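Protein-glutamine gamma-glutamyltransferase (Pseudomonas aeruginosa PAO1, PDB 6G49) displays transglutaminase activity in vitro, contained in its periplasmic domain, cross-linking protein glutamine and lysine side chains, and is critical for the bacterium's viability. Local coordinates at residues L163-R173 with E291-S301; V34-A42 with Q114-F122. All blocks are in the same frame, centred on the assembly; numbering follows the deposited sequence.

Interactions 1 and 2 lie about 26 Å apart, centre to centre, and both reach the large antiparallel sheet: 291-301 is a hairpin of strands 286-294 and 298-302, whereas 34-42 and 114-122 enter it through strands 40-41 and 120-124. Each is partly buried. Interaction 1, where strand 163-164 and the loop into helix 170-175 meet a hairpin of the transglutaminase-like part, has the larger interface (639 against 379 Å²). It is held mainly by direct bonds, a buried arginine-glutamate salt bridge and two indole N-H bonds, with two waters beside them. In interaction 2, within the TgpA N-terminal region, no hydrogen bond passes directly between the segments; waters connect their polar groups beside a tryptophan edge.

Interaction 1: L163-R173 with E291-S301; sequences LRESSIDPRTR and EYWQPEQGWLS
Leu163 rests its CD1 methyl on the turn of the 291-301 hairpin, near the carbonyl oxygens of Glu296 and Gln297. Arg164 O takes a hydrogen bond from Trp299 N (3.0 Å) and stands 3.2 Å from Gly298 CA in a CA-H...O contact. The Arg164 chain, bent at chi3 (-89°), lays one face of the guanidinium over Trp299 CB and brings the edge to the buried Glu291 carboxylate. This salt bridge is shared: Glu291 OE2 also meets Arg74, and Asp125 pairs with Arg164 NE, so the charges probably compensate one another in an ionic network.

Glu165 O is approached almost end-on by Trp293 NE1 (2.8 Å), within the indole plane. Glu165 OE1 is met on its anti side, tilted out of the carboxylate plane, by Trp299 NE1 at 2.9 Å, a nearly straight bond of 168°, while OE2 receives Asp169 N. Both indoles come from the antiparallel beta-hairpin of strands 286-294 and 298-302 in the transglutaminase-like part, one on each strand, and the loop 165-169 drapes across them. Ser166 O receives a weak bond from Glu296 N at the turn.

Ile168 sets CG2 over the six-membered ring of Trp293, 3.5 Å from its centroid, a CH-pi contact on the face opposite Pro295 N. Its CD1 reaches on to Trp299. From helix 170-175, the extended Arg173 brings a guanidinium face over Trp293 CZ3, their planes 57° apart.

Interaction 2: V34-A42 with Q114-F122; sequences VTGLSESMA and QPSSQPWLF
Leu37 O, on segment 34-42, is met by two bridging waters: one donates to it at 2.7 Å (water O to Leu37 O) and also to Ser116 O, while the other donates to Leu37 O over a longer 3.2 Å and accepts from Gln118 NE2. The same carbonyl oxygen lies against Gln118 CG. The Gln118 chain turns at chi2 (-72°), which carries its amide back alongside Ser38, with NE2 3.8 Å from Ser38 CA. Beyond it the Glu39 and Gln118 side chains cross at about a right angle, their carboxylate and amide planes 57° apart. Glu39 OE1 and Gln118 NE2 are joined by a water 2.6 Å from Glu39 OE1; a further water donates to both Glu39 OE1 and Gln118 OE1.

Beside these waters Trp120, in one of its two conformers, presents its ring edge to the backbone of Leu37, Ser38 and Glu39. At the other end Val34, poorly ordered, touches Pro115 O and Ser117 OG; the latter hydroxyl is hydrogen-bonded to Glu149. Residues Ser116 to Gln118 form an ST turn, Ser116 OG accepting from Gln118 N at 3.1 Å. Leu37 packs against Ile46 and Leu49 of helix 45-50, its side chain about 8 Å from those of Cys243 and His287, by similarity the nucleophile and an active-site residue. With no direct hydrogen bond between the segments, their polar groups are linked through water.

Interaction 1: L163-R173 with E291-S301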
loop_
_atom_site.group_PDB
_atom_site.type_symbol
_atom_site.label_atom_id
_atom_site.label_comp_id
_atom_site.label_asym_id
_atom_site.label_seq_id
_atom_site.Cartn_x
_atom_site.Cartn_y
_atom_site.Cartn_z
ATOM N N LEU A 163 14.900 -0.706 8.616
ATOM C CA LEU A 163 14.468 0.552 9.258
ATOM C C LEU A 163 14.389 1.624 8.178
ATOM O O LEU A 163 15.328 1.855 7.447
ATOM C CB LEU A 163 15.502 0.905 10.330
ATOM C CG LEU A 163 15.276 2.193 11.101
ATOM C CD1 LEU A 163 13.980 2.131 11.868
ATOM C CD2 LEU A 163 16.446 2.414 12.073
ATOM N N ARG A 164 13.227 2.248 8.083
ATOM C CA ARG A 164 12.990 3.244 7.065
ATOM C C ARG A 164 12.809 4.664 7.552
ATOM O O ARG A 164 11.850 4.978 8.228
ATOM C CB ARG A 164 11.771 2.848 6.243
ATOM C CG ARG A 164 11.784 1.406 5.797
ATOM C CD ARG A 164 10.686 1.141 4.801
ATOM N NE ARG A 164 9.452 0.751 5.458
ATOM C CZ ARG A 164 8.264 1.190 5.094
ATOM N NH1 ARG A 164 8.182 2.036 4.084
ATOM N NH2 ARG A 164 7.174 0.796 5.738
ATOM N N GLU A 165 13.757 5.505 7.176
ATOM C CA GLU A 165 13.720 6.915 7.468
ATOM C C GLU A 165 13.452 7.187 8.959
ATOM O O GLU A 165 12.489 7.865 9.315
ATOM C CB GLU A 165 12.679 7.592 6.566
ATOM C CG GLU A 165 13.188 8.798 5.879
ATOM C CD GLU A 165 12.211 9.666 5.107
ATOM O OE1 GLU A 165 11.100 9.194 4.717
ATOM O OE2 GLU A 165 12.575 10.831 4.898
ATOM N N SER A 166 14.334 6.739 9.855
ATOM C CA SER A 166 14.179 7.001 11.274
ATOM C C SER A 166 14.161 8.515 11.556
ATOM O O SER A 166 13.505 8.922 12.499
ATOM C CB SER A 166 15.229 6.286 12.095
ATOM O OG SER A 166 16.494 6.721 11.680
ATOM N N SER A 167 14.909 9.301 10.771
ATOM C CA SER A 167 14.820 10.770 10.696
ATOM C C SER A 167 14.232 11.175 9.352
ATOM O O SER A 167 14.711 10.742 8.343
ATOM C CB SER A 167 16.188 11.425 10.828
ATOM O OG SER A 167 16.627 11.219 12.133
ATOM N N ILE A 168 13.150 11.924 9.378
ATOM C CA ILE A 168 12.351 12.187 8.158
ATOM C C ILE A 168 12.775 13.547 7.608
ATOM O O ILE A 168 12.963 14.524 8.351
ATOM C CB ILE A 168 10.855 12.029 8.464
ATOM C CG1 ILE A 168 10.034 11.933 7.173
ATOM C CG2 ILE A 168 10.341 13.125 9.400
ATOM C CD1 ILE A 168 8.547 11.775 7.413
ATOM N N ASP A 169 12.956 13.587 6.294
ATOM C CA ASP A 169 13.142 14.803 5.595
ATOM C C ASP A 169 11.946 15.722 5.867
ATOM O O ASP A 169 10.801 15.292 5.800
ATOM C CB ASP A 169 13.208 14.584 4.086
ATOM C CG ASP A 169 13.590 15.819 3.317
ATOM O OD1 ASP A 169 12.764 16.764 3.167
ATOM O OD2 ASP A 169 14.657 15.789 2.758
ATOM N N PRO A 170 12.140 17.004 6.250
ATOM C CA PRO A 170 10.987 17.894 6.505
ATOM C C PRO A 170 9.995 18.046 5.363
ATOM O O PRO A 170 8.815 18.163 5.655
ATOM C CB PRO A 170 11.668 19.243 6.884
ATOM C CG PRO A 170 13.012 19.119 6.258
ATOM C CD PRO A 170 13.425 17.680 6.454
ATOM N N ARG A 171 10.451 17.981 4.117
ATOM C CA ARG A 171 9.568 18.063 2.966
ATOM C C ARG A 171 8.671 16.816 2.919
ATOM O O ARG A 171 7.493 16.942 2.624
ATOM C CB ARG A 171 10.338 18.214 1.665
ATOM C CG ARG A 171 11.065 19.542 1.512
ATOM C CD ARG A 171 12.086 19.436 0.381
ATOM N NE ARG A 171 12.991 18.325 0.586
ATOM C CZ ARG A 171 14.010 18.001 -0.214
ATOM N NH1 ARG A 171 14.211 18.674 -1.332
ATOM N NH2 ARG A 171 14.816 17.002 0.110
ATOM N N THR A 172 9.263 15.651 3.172
ATOM C CA THR A 172 8.505 14.385 3.179
ATOM C C THR A 172 7.451 14.382 4.293
ATOM O O THR A 172 6.299 13.989 4.131
ATOM C CB THR A 172 9.444 13.191 3.326
ATOM O OG1 THR A 172 10.367 13.323 2.248
ATOM C CG2 THR A 172 8.679 11.901 3.161
ATOM N N ARG A 173 7.861 14.849 5.465
ATOM C CA ARG A 173 6.957 15.002 6.591
ATOM C C ARG A 173 5.770 15.908 6.217
ATOM O O ARG A 173 4.615 15.549 6.464
ATOM C CB ARG A 173 7.708 15.484 7.827
ATOM C CG ARG A 173 6.927 15.406 9.117
ATOM C CD ARG A 173 7.842 15.838 10.289
ATOM N NE ARG A 173 7.319 15.559 11.576
ATOM C CZ ARG A 173 8.121 15.509 12.641
ATOM N NH1 ARG A 173 9.425 15.683 12.478
ATOM N NH2 ARG A 173 7.611 15.254 13.811
ATOM N N GLU A 291 1.156 3.206 5.214
ATOM C CA GLU A 291 2.320 3.318 6.132
ATOM C C GLU A 291 2.279 4.691 6.781
ATOM O O GLU A 291 1.840 5.704 6.171
ATOM C CB GLU A 291 3.650 2.994 5.452
ATOM C CG GLU A 291 4.016 3.901 4.313
ATOM C CD GLU A 291 5.252 3.451 3.544
ATOM O OE1 GLU A 291 5.661 4.154 2.614
ATOM O OE2 GLU A 291 5.780 2.378 3.862
ATOM N N TYR A 292 2.756 4.719 8.017
ATOM C CA TYR A 292 2.793 5.936 8.794
ATOM C C TYR A 292 4.181 6.058 9.433
ATOM O O TYR A 292 4.892 5.072 9.681
ATOM C CB TYR A 292 1.670 5.974 9.831
ATOM C CG TYR A 292 1.802 4.990 10.972
ATOM C CD1 TYR A 292 1.510 3.632 10.813
ATOM C CD2 TYR A 292 2.344 5.394 12.171
ATOM C CE1 TYR A 292 1.744 2.736 11.858
ATOM C CE2 TYR A 292 2.549 4.501 13.218
ATOM C CZ TYR A 292 2.253 3.182 13.057
ATOM O OH TYR A 292 2.479 2.399 14.151
ATOM N N TRP A 293 4.491 7.289 9.825
ATOM C CA TRP A 293 5.807 7.612 10.327
ATOM C C TRP A 293 5.719 8.055 11.778
ATOM O O TRP A 293 4.818 8.791 12.178
ATOM C CB TRP A 293 6.432 8.736 9.487
ATOM C CG TRP A 293 7.850 9.029 9.885
ATOM C CD1 TRP A 293 8.992 8.396 9.460
ATOM C CD2 TRP A 293 8.265 10.018 10.849
ATOM N NE1 TRP A 293 10.075 8.906 10.137
ATOM C CE2 TRP A 293 9.657 9.884 10.993
ATOM C CE3 TRP A 293 7.576 10.952 11.622
ATOM C CZ2 TRP A 293 10.402 10.695 11.854
ATOM C CZ3 TRP A 293 8.304 11.733 12.504
ATOM C CH2 TRP A 293 9.700 11.641 12.562
ATOM N N GLN A 294 6.757 7.672 12.498
ATOM C CA GLN A 294 6.960 8.225 13.856
ATOM C C GLN A 294 8.457 8.306 14.105
ATOM O O GLN A 294 9.280 7.632 13.493
ATOM C CB GLN A 294 6.236 7.361 14.887
ATOM C CG GLN A 294 6.899 6.024 15.142
ATOM C CD GLN A 294 5.952 5.123 15.874
ATOM O OE1 GLN A 294 5.456 4.135 15.329
ATOM N NE2 GLN A 294 5.665 5.497 17.112
ATOM N N PRO A 295 8.866 9.206 15.017
ATOM C CA PRO A 295 10.271 9.308 15.381
ATOM C C PRO A 295 10.876 7.978 15.818
ATOM O O PRO A 295 10.230 7.169 16.422
ATOM C CB PRO A 295 10.234 10.304 16.563
ATOM C CG PRO A 295 9.023 11.175 16.281
ATOM C CD PRO A 295 8.012 10.219 15.668
ATOM N N GLU A 296 12.119 7.775 15.394
ATOM C CA GLU A 296 12.962 6.643 15.775
ATOM C C GLU A 296 12.563 5.347 15.053
ATOM O O GLU A 296 13.436 4.667 14.522
ATOM C CB GLU A 296 12.954 6.431 17.287
ATOM C CG GLU A 296 13.552 7.622 18.032
ATOM C CD GLU A 296 14.068 7.307 19.427
ATOM O OE1 GLU A 296 13.381 6.555 20.149
ATOM O OE2 GLU A 296 15.159 7.806 19.783
ATOM N N GLN A 297 11.280 4.975 15.109
ATOM C CA GLN A 297 10.838 3.740 14.473
ATOM C C GLN A 297 10.763 3.890 12.943
ATOM O O GLN A 297 10.793 2.867 12.230
ATOM C CB GLN A 297 9.541 3.290 15.122
ATOM C CG GLN A 297 9.737 2.964 16.604
ATOM C CD GLN A 297 8.489 2.345 17.174
ATOM O OE1 GLN A 297 8.101 1.237 16.808
ATOM N NE2 GLN A 297 7.835 3.070 18.067
ATOM N N GLY A 298 10.632 5.130 12.465
ATOM C CA GLY A 298 10.478 5.409 11.073
ATOM C C GLY A 298 9.118 4.941 10.557
ATOM O O GLY A 298 8.097 5.010 11.279
ATOM N N TRP A 299 9.098 4.565 9.268
ATOM C CA TRP A 299 7.826 4.164 8.607
ATOM C C TRP A 299 7.473 2.731 9.014
ATOM O O TRP A 299 8.328 1.841 8.959
ATOM C CB TRP A 299 7.923 4.283 7.100
ATOM C CG TRP A 299 8.074 5.672 6.554
ATOM C CD1 TRP A 299 9.227 6.319 6.234
ATOM C CD2 TRP A 299 7.020 6.602 6.281
ATOM N NE1 TRP A 299 8.951 7.583 5.784
ATOM C CE2 TRP A 299 7.607 7.805 5.824
ATOM C CE3 TRP A 299 5.617 6.546 6.414
ATOM C CZ2 TRP A 299 6.840 8.882 5.358
ATOM C CZ3 TRP A 299 4.884 7.646 6.016
ATOM C CH2 TRP A 299 5.476 8.796 5.508
ATOM N N LEU A 300 6.202 2.509 9.356
ATOM C CA LEU A 300 5.657 1.190 9.606
ATOM C C LEU A 300 4.414 1.004 8.756
ATOM O O LEU A 300 3.580 1.908 8.644
ATOM C CB LEU A 300 5.301 1.032 11.083
ATOM C CG LEU A 300 6.493 1.106 12.066
ATOM C CD1 LEU A 300 5.969 1.068 13.477
ATOM C CD2 LEU A 300 7.501 0.007 11.809
ATOM N N SER A 301 4.286 -0.181 8.147
ATOM C CA SER A 301 3.153 -0.476 7.296
ATOM C C SER A 301 2.054 -1.145 8.107
ATOM O O SER A 301 2.326 -1.922 9.016
ATOM C CB SER A 301 3.564 -1.398 6.170
ATOM O OG SER A 301 4.566 -0.789 5.372
HETATM O O HOH W 1 10.887 1.649 9.766
HETATM O O HOH W 2 8.118 -0.858 7.676
#

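Interaction 2: V34-A42 with Q114-F122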
loop_
_atom_site.group_PDB
_atom_site.type_symbol
_atom_site.label_atom_id
_atom_site.label_comp_id
_atom_site.label_asym_id
_atom_site.label_seq_id
_atom_site.Cartn_x
_atom_site.Cartn_y
_atom_site.Cartn_z
ATOM N N VAL A 34 -3.706 -1.657 -21.654
ATOM C CA VAL A 34 -2.930 -2.517 -20.700
ATOM C C VAL A 34 -3.499 -2.264 -19.293
ATOM O O VAL A 34 -3.216 -1.237 -18.661
ATOM C CB VAL A 34 -1.410 -2.247 -20.824
ATOM C CG1 VAL A 34 -0.569 -2.933 -19.757
ATOM C CG2 VAL A 34 -0.885 -2.619 -22.208
ATOM N N THR A 35 -4.357 -3.187 -18.841
ATOM C CA THR A 35 -4.917 -3.214 -17.481
ATOM C C THR A 35 -3.784 -3.235 -16.441
ATOM O O THR A 35 -2.737 -3.871 -16.648
ATOM C CB THR A 35 -5.767 -4.474 -17.277
ATOM O OG1 THR A 35 -6.874 -4.405 -18.173
ATOM C CG2 THR A 35 -6.279 -4.646 -15.864
ATOM N N GLY A 36 -3.955 -2.499 -15.345
ATOM C CA GLY A 36 -2.896 -2.472 -14.321
ATOM C C GLY A 36 -3.077 -1.272 -13.423
ATOM O O GLY A 36 -4.067 -0.485 -13.568
ATOM N N LEU A 37 -2.202 -1.157 -12.420
ATOM C CA LEU A 37 -2.208 -0.045 -11.533
ATOM C C LEU A 37 -1.782 1.206 -12.281
ATOM O O LEU A 37 -0.862 1.143 -13.067
ATOM C CB LEU A 37 -1.200 -0.228 -10.393
ATOM C CG LEU A 37 -1.566 -1.272 -9.353
ATOM C CD1 LEU A 37 -0.347 -1.521 -8.465
ATOM C CD2 LEU A 37 -2.743 -0.782 -8.531
ATOM N N SER A 38 -2.356 2.337 -11.896
ATOM C CA SER A 38 -1.888 3.607 -12.414
ATOM C C SER A 38 -1.482 4.508 -11.255
ATOM O O SER A 38 -1.443 4.050 -10.104
ATOM C CB SER A 38 -2.963 4.220 -13.248
ATOM O OG SER A 38 -3.955 4.676 -12.429
ATOM N N GLU A 39 -1.120 5.755 -11.587
ATOM C CA GLU A 39 -0.471 6.651 -10.656
ATOM C C GLU A 39 -1.466 7.248 -9.665
ATOM O O GLU A 39 -1.043 7.894 -8.681
ATOM C CB GLU A 39 0.282 7.780 -11.353
ATOM C CG GLU A 39 -0.619 8.761 -12.044
ATOM C CD GLU A 39 -1.359 8.301 -13.276
ATOM O OE1 GLU A 39 -0.903 7.326 -13.942
ATOM O OE2 GLU A 39 -2.364 8.978 -13.619
ATOM N N SER A 40 -2.766 7.067 -9.886
ATOM C CA SER A 40 -3.769 7.636 -8.960
ATOM C C SER A 40 -4.878 6.609 -8.755
ATOM O O SER A 40 -5.007 5.575 -9.509
ATOM C CB SER A 40 -4.283 8.946 -9.478
ATOM O OG SER A 40 -5.133 8.706 -10.570
ATOM N N MET A 41 -5.643 6.801 -7.712
ATOM C CA MET A 41 -6.828 6.003 -7.578
ATOM C C MET A 41 -7.836 6.643 -6.634
ATOM O O MET A 41 -7.553 7.233 -5.608
ATOM C CB MET A 41 -6.499 4.630 -7.027
ATOM C CG MET A 41 -5.854 4.712 -5.692
ATOM S SD MET A 41 -5.495 3.043 -5.278
ATOM C CE MET A 41 -6.713 2.825 -3.999
ATOM N N ALA A 42 -9.077 6.480 -7.075
ATOM C CA ALA A 42 -10.213 6.775 -6.279
ATOM C C ALA A 42 -10.690 5.482 -5.634
ATOM O O ALA A 42 -10.524 4.443 -6.252
ATOM C CB ALA A 42 -11.275 7.345 -7.155
ATOM N N GLN A 114 4.774 -8.895 -16.540
ATOM C CA GLN A 114 4.073 -8.616 -17.781
ATOM C C GLN A 114 4.129 -7.122 -18.029
ATOM O O GLN A 114 4.319 -6.312 -17.110
ATOM C CB GLN A 114 2.622 -9.046 -17.673
ATOM C CG GLN A 114 2.405 -10.526 -17.400
ATOM C CD GLN A 114 2.927 -11.340 -18.556
ATOM O OE1 GLN A 114 2.426 -11.261 -19.695
ATOM N NE2 GLN A 114 4.020 -12.002 -18.282
ATOM N N PRO A 115 3.962 -6.675 -19.281
ATOM C CA PRO A 115 3.907 -5.237 -19.546
ATOM C C PRO A 115 2.820 -4.549 -18.705
ATOM O O PRO A 115 1.715 -5.076 -18.578
ATOM C CB PRO A 115 3.517 -5.179 -21.037
ATOM C CG PRO A 115 4.013 -6.472 -21.583
ATOM C CD PRO A 115 3.788 -7.490 -20.487
ATOM N N SER A 116 3.237 -3.446 -18.066
ATOM C CA SER A 116 2.345 -2.612 -17.224
ATOM C C SER A 116 2.028 -1.241 -17.865
ATOM O O SER A 116 1.110 -0.566 -17.411
ATOM C CB SER A 116 2.963 -2.394 -15.883
ATOM O OG SER A 116 4.139 -1.654 -16.025
ATOM N N SER A 117 2.831 -0.833 -18.837
ATOM C CA SER A 117 2.861 0.519 -19.364
ATOM C C SER A 117 3.070 1.552 -18.256
ATOM O O SER A 117 2.654 2.704 -18.393
ATOM C CB SER A 117 1.601 0.798 -20.171
ATOM O OG SER A 117 1.552 -0.029 -21.307
ATOM N N GLN A 118 3.736 1.167 -17.162
ATOM C CA GLN A 118 4.082 2.031 -16.079
ATOM C C GLN A 118 5.524 1.786 -15.661
ATOM O O GLN A 118 6.084 0.696 -15.871
ATOM C CB GLN A 118 3.129 1.897 -14.878
ATOM C CG GLN A 118 1.670 2.178 -15.173
ATOM C CD GLN A 118 1.406 3.652 -15.404
ATOM O OE1 GLN A 118 2.295 4.497 -15.338
ATOM N NE2 GLN A 118 0.123 3.962 -15.568
ATOM N N PRO A 119 6.215 2.768 -15.073
ATOM C CA PRO A 119 7.622 2.608 -14.720
ATOM C C PRO A 119 7.964 2.113 -13.315
ATOM O O PRO A 119 8.844 2.660 -12.702
ATOM C CB PRO A 119 8.116 4.055 -14.887
ATOM C CG PRO A 119 6.994 4.921 -14.384
ATOM C CD PRO A 119 5.753 4.162 -14.819
ATOM N N TRP A 120 7.163 1.200 -12.745
ATOM C CA TRP A 120 7.296 0.695 -11.392
ATOM C C TRP A 120 7.614 -0.794 -11.458
ATOM O O TRP A 120 6.902 -1.506 -12.198
ATOM C CB TRP A 120 6.006 0.926 -10.576
ATOM C CG TRP A 120 5.535 2.340 -10.764
ATOM C CD1 TRP A 120 6.304 3.464 -10.666
ATOM C CD2 TRP A 120 4.205 2.786 -11.098
ATOM N NE1 TRP A 120 5.545 4.575 -10.934
ATOM C CE2 TRP A 120 4.260 4.198 -11.214
ATOM C CE3 TRP A 120 2.975 2.153 -11.307
ATOM C CZ2 TRP A 120 3.145 4.968 -11.545
ATOM C CZ3 TRP A 120 1.878 2.905 -11.684
ATOM C CH2 TRP A 120 1.961 4.300 -11.799
ATOM N N LEU A 121 8.633 -1.241 -10.728
ATOM C CA LEU A 121 8.848 -2.676 -10.571
ATOM C C LEU A 121 8.231 -3.088 -9.235
ATOM O O LEU A 121 8.323 -2.383 -8.206
ATOM C CB LEU A 121 10.342 -2.979 -10.595
ATOM C CG LEU A 121 11.104 -2.624 -11.873
ATOM C CD1 LEU A 121 12.446 -3.337 -11.897
ATOM C CD2 LEU A 121 10.323 -2.873 -13.123
ATOM N N PHE A 122 7.613 -4.254 -9.242
ATOM C CA PHE A 122 6.961 -4.762 -8.053
ATOM C C PHE A 122 7.968 -5.513 -7.180
ATOM O O PHE A 122 8.756 -6.332 -7.698
ATOM C CB PHE A 122 5.824 -5.693 -8.453
ATOM C CG PHE A 122 4.926 -5.155 -9.524
ATOM C CD1 PHE A 122 4.318 -3.923 -9.366
ATOM C CD2 PHE A 122 4.767 -5.818 -10.736
ATOM C CE1 PHE A 122 3.581 -3.376 -10.387
ATOM C CE2 PHE A 122 3.913 -5.309 -11.691
ATOM C CZ PHE A 122 3.309 -4.090 -11.513
HETATM O O HOH W 3 -0.588 -0.553 -15.128
HETATM O O HOH W 4 -1.982 1.861 -15.965
HETATM O O HOH W 5 -1.609 6.243 -16.245
HETATM O O HOH W 6 1.993 7.102 -15.090
#